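PDB 5UX5: BIFUNCTIONAL PROTEIN Proline utilization A (PutA) from Corynebacterium freiburgense, which catalyses the two-step oxidation of proline to glutamate, joining an FAD-dependent proline dehydrogenase and an NAD-dependent glutamate semialdehyde dehydrogenase in one chain. Local coordinates for residues 701-706 with 856-861; 711-716 with 742-747; 862-867 with 968-973; 951-956 with 1051-1056. All coordinates share one frame; numbering follows the deposited sequence.

Contact 1 (701-706 with 856-861)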
loop_
_atom_site.group_PDB
_atom_site.type_symbol
_atom_site.label_atom_id
_atom_site.label_comp_id
_atom_site.label_asym_id
_atom_site.label_seq_id
_atom_site.Cartn_x
_atom_site.Cartn_y
_atom_site.Cartn_z
ATOM N N THR A 701 6.001 -9.519 17.255
ATOM C CA THR A 701 6.801 -9.741 18.447
ATOM C C THR A 701 6.705 -8.533 19.361
ATOM O O THR A 701 6.402 -7.431 18.904
ATOM C CB THR A 701 8.267 -9.984 18.062
ATOM O OG1 THR A 701 8.913 -8.730 17.797
ATOM C CG2 THR A 701 8.356 -10.878 16.840
ATOM N N PRO A 702 7.033 -8.676 20.647
ATOM C CA PRO A 702 6.906 -7.526 21.561
ATOM C C PRO A 702 7.686 -6.295 21.134
ATOM O O PRO A 702 7.323 -5.185 21.549
ATOM C CB PRO A 702 7.435 -8.076 22.894
ATOM C CG PRO A 702 7.210 -9.514 22.817
ATOM C CD PRO A 702 7.444 -9.890 21.369
ATOM N N SER A 703 8.704 -6.438 20.280
ATOM C CA SER A 703 9.505 -5.312 19.804
ATOM C C SER A 703 8.854 -4.556 18.644
ATOM O O SER A 703 9.521 -3.765 17.980
ATOM C CB SER A 703 10.898 -5.803 19.405
ATOM O OG SER A 703 11.604 -6.296 20.531
ATOM N N ALA A 704 7.588 -4.813 18.356
ATOM C CA ALA A 704 6.900 -4.179 17.251
ATOM C C ALA A 704 6.207 -2.922 17.713
ATOM O O ALA A 704 5.941 -2.730 18.897
ATOM C CB ALA A 704 5.866 -5.108 16.638
ATOM N N ASP A 705 5.957 -2.046 16.764
ATOM C CA ASP A 705 5.044 -0.946 16.969
ATOM C C ASP A 705 3.650 -1.548 16.904
ATOM O O ASP A 705 3.184 -1.933 15.824
ATOM C CB ASP A 705 5.226 0.146 15.912
ATOM C CG ASP A 705 4.338 1.352 16.160
ATOM O OD1 ASP A 705 3.154 1.166 16.518
ATOM O OD2 ASP A 705 4.813 2.492 15.966
ATOM N N PRO A 706 2.956 -1.638 18.033
ATOM C CA PRO A 706 1.653 -2.315 18.024
ATOM C C PRO A 706 0.657 -1.670 17.093
ATOM O O PRO A 706 -0.132 -2.378 16.452
ATOM C CB PRO A 706 1.218 -2.240 19.492
ATOM C CG PRO A 706 1.976 -1.146 20.046
ATOM C CD PRO A 706 3.304 -1.154 19.371
ATOM N N GLU A 856 16.413 -5.571 15.109
ATOM C CA GLU A 856 17.102 -5.948 13.874
ATOM C C GLU A 856 17.474 -7.432 13.854
ATOM O O GLU A 856 17.370 -8.081 12.807
ATOM C CB GLU A 856 18.335 -5.064 13.674
ATOM N N ASP A 857 17.865 -8.005 15.000
ATOM C CA ASP A 857 18.257 -9.417 15.010
ATOM C C ASP A 857 17.083 -10.330 14.711
ATOM O O ASP A 857 17.250 -11.371 14.061
ATOM C CB ASP A 857 18.903 -9.792 16.342
ATOM C CG ASP A 857 20.191 -9.054 16.572
ATOM O OD1 ASP A 857 21.004 -9.026 15.618
ATOM O OD2 ASP A 857 20.392 -8.492 17.673
ATOM N N GLU A 858 15.904 -9.987 15.235
ATOM C CA GLU A 858 14.702 -10.754 14.937
ATOM C C GLU A 858 14.411 -10.706 13.453
ATOM O O GLU A 858 14.080 -11.720 12.831
ATOM C CB GLU A 858 13.523 -10.190 15.721
ATOM C CG GLU A 858 13.685 -10.199 17.216
ATOM C CD GLU A 858 12.395 -9.848 17.924
ATOM O OE1 GLU A 858 11.750 -8.855 17.510
ATOM O OE2 GLU A 858 12.014 -10.566 18.878
ATOM N N VAL A 859 14.539 -9.526 12.868
ATOM C CA VAL A 859 14.260 -9.369 11.455
ATOM C C VAL A 859 15.258 -10.169 10.630
ATOM O O VAL A 859 14.900 -10.784 9.621
ATOM C CB VAL A 859 14.273 -7.873 11.109
ATOM C CG1 VAL A 859 14.263 -7.661 9.606
ATOM C CG2 VAL A 859 13.108 -7.200 11.785
ATOM N N GLU A 860 16.524 -10.198 11.055
ATOM C CA GLU A 860 17.512 -10.895 10.250
ATOM C C GLU A 860 17.275 -12.396 10.311
ATOM O O GLU A 860 17.231 -13.068 9.268
ATOM C CB GLU A 860 18.926 -10.505 10.698
ATOM C CG GLU A 860 19.910 -10.173 9.531
ATOM C CD GLU A 860 19.427 -9.060 8.555
ATOM O OE1 GLU A 860 18.739 -8.085 8.970
ATOM O OE2 GLU A 860 19.754 -9.172 7.348
ATOM N N LEU A 861 17.003 -12.916 11.507
ATOM C CA LEU A 861 16.619 -14.316 11.629
ATOM C C LEU A 861 15.395 -14.616 10.768
ATOM O O LEU A 861 15.392 -15.575 9.980
ATOM C CB LEU A 861 16.373 -14.643 13.093
ATOM C CG LEU A 861 15.951 -16.061 13.426
ATOM C CD1 LEU A 861 17.009 -17.041 12.982
ATOM C CD2 LEU A 861 15.671 -16.152 14.918
#
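Thr701 and Glu858 meet head-on: the threonine hydroxyl donates a hydrogen bond from OG1 to Glu858 OE1, 2.9 Å away. The oxygen is approached on its syn side, with the donor 24° out of the carboxylate plane. Beside it, Ser703 CB lies 3.7 Å from Glu858 OE1, a contact through carbon. Thr701 holds OG1 between its backbone N and carbonyl carbon (chi1 80°), and this rotation aims the hydroxyl at the helix; Glu858 answers with a side chain long enough to cross from the helix to the turn. OE1 has a further partner in Ser853 OG. A type I turn from Thr701 to Ala704 sets the loop, closed by Ala704 N to Thr701 O at 2.9 Å. A weak bond from Ser703 N to Thr701 OG1 adds to it, while Asp705 N-caps helix 706-718 and forms a salt bridge to Arg1067. The glutamate is itself fixed at the start of helix 856-865, where Asp855 OD1 accepts from its backbone N. Because Thr701 OG1 and Ser853 OG both bond to OE1, neutral hydroxyls probably steady the charge of Glu858 as it ties the helix to the loop within the aldehyde dehydrogenase portion.

Contact 2 (711-716 with 742-747)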
loop_
_atom_site.group_PDB
_atom_site.type_symbol
_atom_site.label_atom_id
_atom_site.label_comp_id
_atom_site.label_asym_id
_atom_site.label_seq_id
_atom_site.Cartn_x
_atom_site.Cartn_y
_atom_site.Cartn_z
ATOM N N ALA A 711 -2.661 -1.877 12.129
ATOM C CA ALA A 711 -3.086 -1.360 10.825
ATOM C C ALA A 711 -2.685 -2.289 9.674
ATOM O O ALA A 711 -3.455 -2.486 8.729
ATOM C CB ALA A 711 -2.501 0.033 10.601
ATOM N N ASP A 712 -1.488 -2.872 9.725
ATOM C CA ASP A 712 -1.118 -3.754 8.628
ATOM C C ASP A 712 -1.774 -5.110 8.764
ATOM O O ASP A 712 -2.132 -5.711 7.751
ATOM C CB ASP A 712 0.398 -3.908 8.524
ATOM C CG ASP A 712 1.066 -2.660 7.997
ATOM O OD1 ASP A 712 0.484 -1.963 7.135
ATOM O OD2 ASP A 712 2.172 -2.357 8.471
ATOM N N VAL A 713 -1.976 -5.599 9.987
ATOM C CA VAL A 713 -2.659 -6.878 10.125
ATOM C C VAL A 713 -4.105 -6.773 9.653
ATOM O O VAL A 713 -4.565 -7.593 8.848
ATOM C CB VAL A 713 -2.601 -7.390 11.559
ATOM C CG1 VAL A 713 -3.566 -8.501 11.643
ATOM C CG2 VAL A 713 -1.192 -7.833 11.924
ATOM N N TYR A 714 -4.832 -5.738 10.084
ATOM C CA TYR A 714 -6.254 -5.737 9.761
ATOM C C TYR A 714 -6.482 -5.412 8.293
ATOM O O TYR A 714 -7.339 -6.025 7.653
ATOM C CB TYR A 714 -7.061 -4.804 10.711
ATOM C CG TYR A 714 -7.247 -3.341 10.306
ATOM C CD1 TYR A 714 -8.173 -2.975 9.343
ATOM C CD2 TYR A 714 -6.525 -2.330 10.934
ATOM C CE1 TYR A 714 -8.321 -1.662 8.963
ATOM C CE2 TYR A 714 -6.680 -1.009 10.577
ATOM C CZ TYR A 714 -7.587 -0.673 9.587
ATOM O OH TYR A 714 -7.764 0.655 9.213
ATOM N N LYS A 715 -5.685 -4.516 7.723
ATOM C CA LYS A 715 -5.815 -4.248 6.296
ATOM C C LYS A 715 -5.431 -5.452 5.447
ATOM O O LYS A 715 -6.014 -5.647 4.383
ATOM C CB LYS A 715 -4.951 -3.064 5.890
ATOM C CG LYS A 715 -5.408 -1.755 6.496
ATOM C CD LYS A 715 -4.595 -0.531 6.058
ATOM C CE LYS A 715 -4.938 0.661 6.944
ATOM N NZ LYS A 715 -3.701 1.265 7.503
ATOM N N SER A 716 -4.474 -6.282 5.899
ATOM C CA SER A 716 -4.074 -7.462 5.126
ATOM C C SER A 716 -5.064 -8.607 5.267
ATOM O O SER A 716 -5.178 -9.437 4.349
ATOM C CB SER A 716 -2.691 -7.969 5.545
ATOM O OG SER A 716 -1.653 -7.075 5.196
ATOM N N ASP A 742 -6.350 -5.405 21.796
ATOM C CA ASP A 742 -7.433 -4.444 21.974
ATOM C C ASP A 742 -7.603 -3.590 20.722
ATOM O O ASP A 742 -8.720 -3.432 20.211
ATOM C CB ASP A 742 -7.167 -3.537 23.174
ATOM C CG ASP A 742 -7.463 -4.183 24.507
ATOM O OD1 ASP A 742 -8.307 -5.122 24.611
ATOM O OD2 ASP A 742 -6.846 -3.693 25.479
ATOM N N GLN A 743 -6.496 -3.023 20.216
ATOM C CA GLN A 743 -6.570 -2.137 19.053
ATOM C C GLN A 743 -7.037 -2.872 17.801
ATOM O O GLN A 743 -7.816 -2.321 17.010
ATOM C CB GLN A 743 -5.212 -1.481 18.791
ATOM C CG GLN A 743 -4.800 -0.476 19.853
ATOM C CD GLN A 743 -5.305 0.917 19.546
ATOM O OE1 GLN A 743 -6.503 1.189 19.658
ATOM N NE2 GLN A 743 -4.397 1.810 19.155
ATOM N N LEU A 744 -6.540 -4.098 17.578
ATOM C CA LEU A 744 -7.002 -4.894 16.445
ATOM C C LEU A 744 -8.500 -5.123 16.521
ATOM O O LEU A 744 -9.211 -4.992 15.517
ATOM C CB LEU A 744 -6.268 -6.234 16.397
ATOM C CG LEU A 744 -6.840 -7.258 15.409
ATOM C CD1 LEU A 744 -6.707 -6.729 13.992
ATOM C CD2 LEU A 744 -6.188 -8.628 15.555
ATOM N N ILE A 745 -9.000 -5.443 17.711
ATOM C CA ILE A 745 -10.438 -5.633 17.884
ATOM C C ILE A 745 -11.190 -4.351 17.542
ATOM O O ILE A 745 -12.149 -4.367 16.762
ATOM C CB ILE A 745 -10.743 -6.119 19.313
ATOM C CG1 ILE A 745 -10.252 -7.554 19.479
ATOM C CG2 ILE A 745 -12.218 -6.005 19.641
ATOM C CD1 ILE A 745 -10.377 -8.074 20.845
ATOM N N ASP A 746 -10.730 -3.212 18.079
ATOM C CA ASP A 746 -11.388 -1.935 17.808
ATOM C C ASP A 746 -11.392 -1.622 16.313
ATOM O O ASP A 746 -12.411 -1.214 15.741
ATOM C CB ASP A 746 -10.706 -0.831 18.611
ATOM C CG ASP A 746 -11.471 0.493 18.568
ATOM O OD1 ASP A 746 -12.668 0.477 18.212
ATOM O OD2 ASP A 746 -10.887 1.550 18.913
ATOM N N ALA A 747 -10.253 -1.812 15.657
ATOM C CA ALA A 747 -10.174 -1.532 14.226
ATOM C C ALA A 747 -11.088 -2.453 13.415
ATOM O O ALA A 747 -11.661 -2.038 12.403
ATOM C CB ALA A 747 -8.725 -1.653 13.769
#
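Two helices of the aldehyde dehydrogenase catalytic alpha/beta fold pack here, Tyr714 and Val713 of helix 706-718 meeting Leu744 and Ala747 of helix 740-750. The short segments run in roughly the same direction, 40° apart, with their axes 9.8 Å from each other at closest approach. Tyr714 has the largest share. The methyl of Ala747 sits over one face of its ring in a CH-pi contact, with CB 4.0 Å from the centroid of the Tyr714 ring and 27° off the normal. The aliphatic CG of Lys715 lies above the opposite face, toward the rim, so the phenol ring is a filling between a methyl and a methylene. Alanine suits this place because a single CB settles on the ring while the helix backbone stays near. Leu744 works from the base of the tyrosine: its CD1 is 3.8 Å from Tyr714 CB and also touches the CG1 of Val713, at 4.3 Å. With CG anti to the backbone N (chi1 169°), the leucine sends this branch across to the other helix although its CB does not point straight at it. On the flank of helix 706-718, Ser716 OG donates to Asp712 O (2.9 Å), on the other side of the carbonyl plane from Ser716 N. Beneath the pair, Val713 and Leu744 both rest on Leu825 of strand 824-830, with Val713 also on Val731 of strand 728-734; beyond helix 740-750, Asp746 accepts from Gly165 N and Glu166 N at the start of helix 164-178, in the proline dehydrogenase portion.

Contact 3 (862-867 with 968-973); sequences WKEKVE and VFRYRP
Lys863 O lies at the edge of the Arg970 guanidinium, and the carboxylate of Glu864 at the edge of that of Arg972. The C-terminal end of helix 856-865 thus faces strand 965-980, which pairs antiparallel with strand 1056-1064. The two guanidinium groups, from alternate residues of the strand, lie one over the other: Arg970 NH2 sits above the centre of the Arg972 group, 3.6 Å from its plane, and Arg972 NH1 lies over the rim of one face of Arg970. The setting suits arginine: carbonyls of a last helical turn are good acceptors, and Glu864 adds a negative charge that probably eases the closeness of the two cations. Arg970 runs extended from CG to NE, while Arg972 bends at chi2 and chi3 to bring its tip back to the carboxylate. Gln1059 OE1, on the neighbouring strand, accepts from Arg970 NE, and Glu956 OE1, in the loop after helix 936-953, pairs with NH1. The bond from Arg970 NH2 to Lys863 O is 3.0 Å but weak, bent to 122°. In the salt bridge, Arg972 NH2 stands over the face of the Glu864 carboxylate, 3.1 Å from both OE1 and OE2, the carboxylate and guanidinium planes 84° apart.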
loop_
_atom_site.group_PDB
_atom_site.type_symbol
_atom_site.label_atom_id
_atom_site.label_comp_id
_atom_site.label_asym_id
_atom_site.label_seq_id
_atom_site.Cartn_x
_atom_site.Cartn_y
_atom_site.Cartn_z
ATOM N N TRP A 862 14.363 -13.769 10.860
ATOM C CA TRP A 862 13.147 -14.000 10.081
ATOM C C TRP A 862 13.430 -13.979 8.570
ATOM O O TRP A 862 12.892 -14.808 7.830
ATOM C CB TRP A 862 12.048 -12.985 10.459
ATOM C CG TRP A 862 10.718 -13.327 9.806
ATOM C CD1 TRP A 862 9.802 -14.232 10.248
ATOM C CD2 TRP A 862 10.183 -12.786 8.595
ATOM N NE1 TRP A 862 8.726 -14.287 9.398
ATOM C CE2 TRP A 862 8.936 -13.413 8.372
ATOM C CE3 TRP A 862 10.635 -11.832 7.681
ATOM C CZ2 TRP A 862 8.140 -13.126 7.275
ATOM C CZ3 TRP A 862 9.842 -11.547 6.591
ATOM C CH2 TRP A 862 8.603 -12.194 6.397
ATOM N N LYS A 863 14.228 -13.013 8.077
ATOM C CA LYS A 863 14.531 -12.983 6.639
ATOM C C LYS A 863 15.180 -14.279 6.184
ATOM O O LYS A 863 14.929 -14.749 5.065
ATOM C CB LYS A 863 15.476 -11.833 6.269
ATOM C CG LYS A 863 14.886 -10.440 6.306
ATOM C CD LYS A 863 15.739 -9.426 5.500
ATOM C CE LYS A 863 17.247 -9.808 5.486
ATOM N NZ LYS A 863 18.070 -9.204 4.384
ATOM N N GLU A 864 15.981 -14.895 7.045
ATOM C CA GLU A 864 16.688 -16.086 6.618
ATOM C C GLU A 864 15.846 -17.336 6.795
ATOM O O GLU A 864 15.927 -18.241 5.966
ATOM C CB GLU A 864 18.012 -16.202 7.394
ATOM C CG GLU A 864 19.104 -17.111 6.758
ATOM C CD GLU A 864 19.618 -16.605 5.370
ATOM O OE1 GLU A 864 19.232 -15.490 4.913
ATOM O OE2 GLU A 864 20.440 -17.320 4.752
ATOM N N LYS A 865 14.972 -17.387 7.801
ATOM C CA LYS A 865 14.303 -18.644 8.101
ATOM C C LYS A 865 12.904 -18.766 7.494
ATOM O O LYS A 865 12.407 -19.892 7.370
ATOM C CB LYS A 865 14.244 -18.860 9.621
ATOM N N VAL A 866 12.270 -17.668 7.059
ATOM C CA VAL A 866 10.878 -17.774 6.631
ATOM C C VAL A 866 10.827 -18.313 5.219
ATOM O O VAL A 866 11.646 -17.940 4.371
ATOM C CB VAL A 866 10.137 -16.433 6.725
ATOM C CG1 VAL A 866 10.694 -15.416 5.729
ATOM C CG2 VAL A 866 8.639 -16.679 6.501
ATOM N N GLU A 867 9.831 -19.157 4.962
ATOM C CA GLU A 867 9.726 -19.952 3.746
ATOM C C GLU A 867 8.497 -19.525 2.973
ATOM O O GLU A 867 7.531 -20.289 2.872
ATOM C CB GLU A 867 9.691 -21.428 4.079
ATOM C CG GLU A 867 10.996 -21.909 4.651
ATOM C CD GLU A 867 10.957 -23.356 5.100
ATOM O OE1 GLU A 867 12.063 -23.899 5.385
ATOM O OE2 GLU A 867 9.842 -23.954 5.117
ATOM N N VAL A 968 13.732 -5.979 -2.530
ATOM C CA VAL A 968 14.827 -6.860 -2.948
ATOM C C VAL A 968 14.306 -8.062 -3.735
ATOM O O VAL A 968 13.307 -8.686 -3.363
ATOM C CB VAL A 968 15.632 -7.316 -1.713
ATOM C CG1 VAL A 968 16.563 -8.422 -2.041
ATOM C CG2 VAL A 968 16.419 -6.138 -1.162
ATOM N N PHE A 969 15.008 -8.400 -4.818
ATOM C CA PHE A 969 14.713 -9.570 -5.641
ATOM C C PHE A 969 15.926 -10.485 -5.580
ATOM O O PHE A 969 17.021 -10.099 -6.002
ATOM C CB PHE A 969 14.418 -9.177 -7.087
ATOM C CG PHE A 969 14.095 -10.337 -7.968
ATOM C CD1 PHE A 969 12.834 -10.903 -7.944
ATOM C CD2 PHE A 969 15.061 -10.888 -8.812
ATOM C CE1 PHE A 969 12.542 -11.999 -8.743
ATOM C CE2 PHE A 969 14.774 -11.986 -9.611
ATOM C CZ PHE A 969 13.519 -12.550 -9.570
ATOM N N ARG A 970 15.743 -11.684 -5.042
ATOM C CA ARG A 970 16.866 -12.561 -4.814
ATOM C C ARG A 970 16.461 -13.993 -5.099
ATOM O O ARG A 970 15.273 -14.337 -5.161
ATOM C CB ARG A 970 17.429 -12.437 -3.379
ATOM C CG ARG A 970 16.498 -12.856 -2.273
ATOM C CD ARG A 970 17.127 -12.625 -0.897
ATOM N NE ARG A 970 16.352 -13.250 0.173
ATOM C CZ ARG A 970 16.797 -13.435 1.413
ATOM N NH1 ARG A 970 18.029 -13.066 1.740
ATOM N NH2 ARG A 970 16.017 -13.998 2.328
ATOM N N TYR A 971 17.485 -14.834 -5.242
ATOM C CA TYR A 971 17.287 -16.250 -5.468
ATOM C C TYR A 971 17.674 -17.017 -4.214
ATOM O O TYR A 971 18.711 -16.738 -3.614
ATOM C CB TYR A 971 18.106 -16.700 -6.674
ATOM C CG TYR A 971 17.732 -15.997 -7.964
ATOM C CD1 TYR A 971 18.268 -14.758 -8.285
ATOM C CD2 TYR A 971 16.791 -16.558 -8.846
ATOM C CE1 TYR A 971 17.931 -14.111 -9.478
ATOM C CE2 TYR A 971 16.436 -15.911 -10.033
ATOM C CZ TYR A 971 17.015 -14.691 -10.334
ATOM O OH TYR A 971 16.699 -14.052 -11.495
ATOM N N ARG A 972 16.830 -17.958 -3.803
ATOM C CA ARG A 972 17.109 -18.854 -2.668
ATOM C C ARG A 972 17.359 -20.276 -3.165
ATOM O O ARG A 972 16.760 -20.705 -4.158
ATOM C CB ARG A 972 15.956 -18.919 -1.653
ATOM C CG ARG A 972 15.510 -17.602 -1.116
ATOM C CD ARG A 972 16.654 -16.947 -0.406
ATOM N NE ARG A 972 16.852 -17.463 0.933
ATOM C CZ ARG A 972 17.873 -17.108 1.700
ATOM N NH1 ARG A 972 18.756 -16.246 1.216
ATOM N NH2 ARG A 972 17.993 -17.586 2.939
ATOM N N PRO A 973 18.181 -21.056 -2.467
ATOM C CA PRO A 973 18.509 -22.397 -2.968
ATOM C C PRO A 973 17.316 -23.326 -2.848
ATOM O O PRO A 973 16.614 -23.316 -1.833
ATOM C CB PRO A 973 19.654 -22.844 -2.056
ATOM C CG PRO A 973 19.384 -22.151 -0.795
ATOM C CD PRO A 973 18.824 -20.796 -1.171
#

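Contact 4 (951-956 with 1051-1056)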
loop_
_atom_site.group_PDB
_atom_site.type_symbol
_atom_site.label_atom_id
_atom_site.label_comp_id
_atom_site.label_asym_id
_atom_site.label_seq_id
_atom_site.Cartn_x
_atom_site.Cartn_y
_atom_site.Cartn_z
ATOM N N THR A 951 26.319 -12.363 -12.395
ATOM C CA THR A 951 25.465 -11.366 -13.029
ATOM C C THR A 951 24.143 -11.204 -12.295
ATOM O O THR A 951 23.706 -10.078 -12.031
ATOM C CB THR A 951 25.193 -11.772 -14.472
ATOM O OG1 THR A 951 26.384 -11.572 -15.252
ATOM C CG2 THR A 951 24.059 -10.911 -15.041
ATOM N N GLU A 952 23.520 -12.327 -11.936
ATOM C CA GLU A 952 22.142 -12.381 -11.482
ATOM C C GLU A 952 21.996 -13.132 -10.150
ATOM O O GLU A 952 21.665 -12.528 -9.117
ATOM C CB GLU A 952 21.292 -13.039 -12.581
ATOM C CG GLU A 952 19.777 -13.077 -12.306
ATOM C CD GLU A 952 19.121 -11.751 -12.598
ATOM O OE1 GLU A 952 19.866 -10.770 -12.831
ATOM O OE2 GLU A 952 17.874 -11.668 -12.577
ATOM N N PHE A 953 22.297 -14.440 -10.147
ATOM C CA PHE A 953 21.769 -15.316 -9.100
ATOM C C PHE A 953 22.376 -15.051 -7.725
ATOM O O PHE A 953 21.723 -15.302 -6.714
ATOM C CB PHE A 953 21.958 -16.776 -9.510
ATOM C CG PHE A 953 21.261 -17.129 -10.794
ATOM C CD1 PHE A 953 19.921 -16.803 -10.971
ATOM C CD2 PHE A 953 21.936 -17.776 -11.820
ATOM C CE1 PHE A 953 19.272 -17.107 -12.143
ATOM C CE2 PHE A 953 21.304 -18.095 -12.994
ATOM C CZ PHE A 953 19.970 -17.762 -13.165
ATOM N N GLY A 954 23.614 -14.602 -7.658
ATOM C CA GLY A 954 24.278 -14.315 -6.415
ATOM C C GLY A 954 24.051 -12.925 -5.894
ATOM O O GLY A 954 24.680 -12.538 -4.908
ATOM N N VAL A 955 23.214 -12.135 -6.549
ATOM C CA VAL A 955 22.991 -10.743 -6.171
ATOM C C VAL A 955 21.595 -10.569 -5.582
ATOM O O VAL A 955 20.612 -11.120 -6.093
ATOM C CB VAL A 955 23.169 -9.789 -7.364
ATOM C CG1 VAL A 955 23.086 -8.373 -6.873
ATOM C CG2 VAL A 955 24.497 -10.056 -8.082
ATOM N N GLU A 956 21.515 -9.775 -4.514
ATOM C CA GLU A 956 20.253 -9.227 -4.041
ATOM C C GLU A 956 20.034 -7.904 -4.767
ATOM O O GLU A 956 20.831 -6.979 -4.625
ATOM C CB GLU A 956 20.272 -9.016 -2.532
ATOM C CG GLU A 956 20.653 -10.241 -1.756
ATOM C CD GLU A 956 20.005 -10.308 -0.393
ATOM O OE1 GLU A 956 19.977 -11.420 0.198
ATOM O OE2 GLU A 956 19.483 -9.266 0.074
ATOM N N GLU A 1051 19.760 -22.896 -16.976
ATOM C CA GLU A 1051 19.653 -24.159 -16.245
ATOM C C GLU A 1051 19.609 -23.941 -14.745
ATOM O O GLU A 1051 18.917 -24.677 -14.039
ATOM C CB GLU A 1051 20.819 -25.076 -16.594
ATOM C CG GLU A 1051 20.730 -26.498 -16.047
ATOM C CD GLU A 1051 19.502 -27.272 -16.545
ATOM O OE1 GLU A 1051 18.794 -27.848 -15.688
ATOM O OE2 GLU A 1051 19.278 -27.359 -17.782
ATOM N N LEU A 1052 20.330 -22.939 -14.229
ATOM C CA LEU A 1052 20.366 -22.745 -12.779
ATOM C C LEU A 1052 19.009 -22.328 -12.200
ATOM O O LEU A 1052 18.813 -22.429 -10.978
ATOM C CB LEU A 1052 21.463 -21.733 -12.389
ATOM C CG LEU A 1052 22.923 -22.233 -12.529
ATOM C CD1 LEU A 1052 23.965 -21.152 -12.347
ATOM C CD2 LEU A 1052 23.235 -23.346 -11.565
ATOM N N LEU A 1053 18.049 -21.897 -13.030
ATOM C CA LEU A 1053 16.741 -21.545 -12.475
ATOM C C LEU A 1053 16.088 -22.771 -11.848
ATOM O O LEU A 1053 15.360 -22.657 -10.858
ATOM C CB LEU A 1053 15.838 -20.902 -13.541
ATOM C CG LEU A 1053 16.240 -19.493 -14.034
ATOM C CD1 LEU A 1053 15.430 -18.984 -15.202
ATOM C CD2 LEU A 1053 16.197 -18.464 -12.961
ATOM N N HIS A 1054 16.392 -23.958 -12.376
ATOM C CA HIS A 1054 15.877 -25.205 -11.835
ATOM C C HIS A 1054 16.405 -25.500 -10.442
ATOM O O HIS A 1054 15.835 -26.353 -9.745
ATOM C CB HIS A 1054 16.228 -26.359 -12.776
ATOM C CG HIS A 1054 15.722 -26.168 -14.165
ATOM N ND1 HIS A 1054 16.486 -26.430 -15.282
ATOM C CD2 HIS A 1054 14.518 -25.751 -14.625
ATOM C CE1 HIS A 1054 15.783 -26.170 -16.369
ATOM N NE2 HIS A 1054 14.582 -25.758 -15.998
ATOM N N PHE A 1055 17.448 -24.792 -10.005
ATOM C CA PHE A 1055 18.052 -25.034 -8.704
ATOM C C PHE A 1055 17.755 -23.941 -7.692
ATOM O O PHE A 1055 18.314 -23.967 -6.589
ATOM C CB PHE A 1055 19.560 -25.215 -8.876
ATOM C CG PHE A 1055 19.920 -26.454 -9.643
ATOM C CD1 PHE A 1055 19.768 -26.500 -11.024
ATOM C CD2 PHE A 1055 20.398 -27.573 -8.992
ATOM C CE1 PHE A 1055 20.082 -27.648 -11.737
ATOM C CE2 PHE A 1055 20.733 -28.718 -9.708
ATOM C CZ PHE A 1055 20.570 -28.755 -11.077
ATOM N N LEU A 1056 16.875 -22.990 -8.032
ATOM C CA LEU A 1056 16.658 -21.769 -7.255
ATOM C C LEU A 1056 15.171 -21.435 -7.128
ATOM O O LEU A 1056 14.363 -21.656 -8.037
ATOM C CB LEU A 1056 17.389 -20.574 -7.891
ATOM C CG LEU A 1056 18.911 -20.695 -8.019
ATOM C CD1 LEU A 1056 19.414 -19.659 -8.997
ATOM C CD2 LEU A 1056 19.601 -20.544 -6.673
#
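Phe953, at the end of helix 936-953, points its ring into a nest of three leucines, Leu1052, Leu1053 and Leu1056, each of which meets a different part of it. Leu1056 lies over one face: its CD1 is 3.9 Å from the centroid of the Phe953 ring, 29° off the normal, a CH-pi contact placed nearer the CG and CD1 side. Leu1053 crosses the phenylalanine at about a right angle, and its CD2 comes to 3.5 Å from Phe953 CE1. On the CE2 side of the ring, Leu1052 CB is 3.7 Å from Phe953 CE2. The leucines share one rotation, CG anti to the carbonyl carbon, and their spacing along the 3-10 segment 1052-1055 and the start of strand 1056-1064 distributes a methyl from Leu1053, one from Leu1056 and the CB of Leu1052 over the ring. Branched aliphatic side chains suit the site, since they can pack against a flat, apolar ring that needs no polar partner. Tyr971 also meets Phe953, edge-to-face. Behind the leucines, His1054 ND1 donates to Glu1051 OE1 at 2.7 Å; the oxygen is met from well above its carboxylate plane, and Arg1017 holds the other oxygen, so Glu1051 is held through both. Such a buried aromatic-aliphatic cluster is characteristic of a hydrophobic core, here joining a helix end to the turn before a strand in the C-terminal alpha/beta part.

Overall arrangement
Contacts 1 and 3 share helix 856-865, its first half bound to loop 701-706 and its second to strand 965-980, with centres about 17 Å apart. Contact 2 is nested inside the chain loop that contact 1 closes, and the two come within about 5 Å at their nearest atoms without touching. Contacts 3 and 4 do touch: Tyr971 OH lies 2.9 Å from Glu952 OE2, a probable hydrogen bond, and their centres are about 13 Å apart. Contacts 2 and 4, about 38 Å apart between centres, mark the extremes. Residues 701-706 and both segments of contact 2 fall within the stretch of chain that supplies the NAD pocket; the other segments come later.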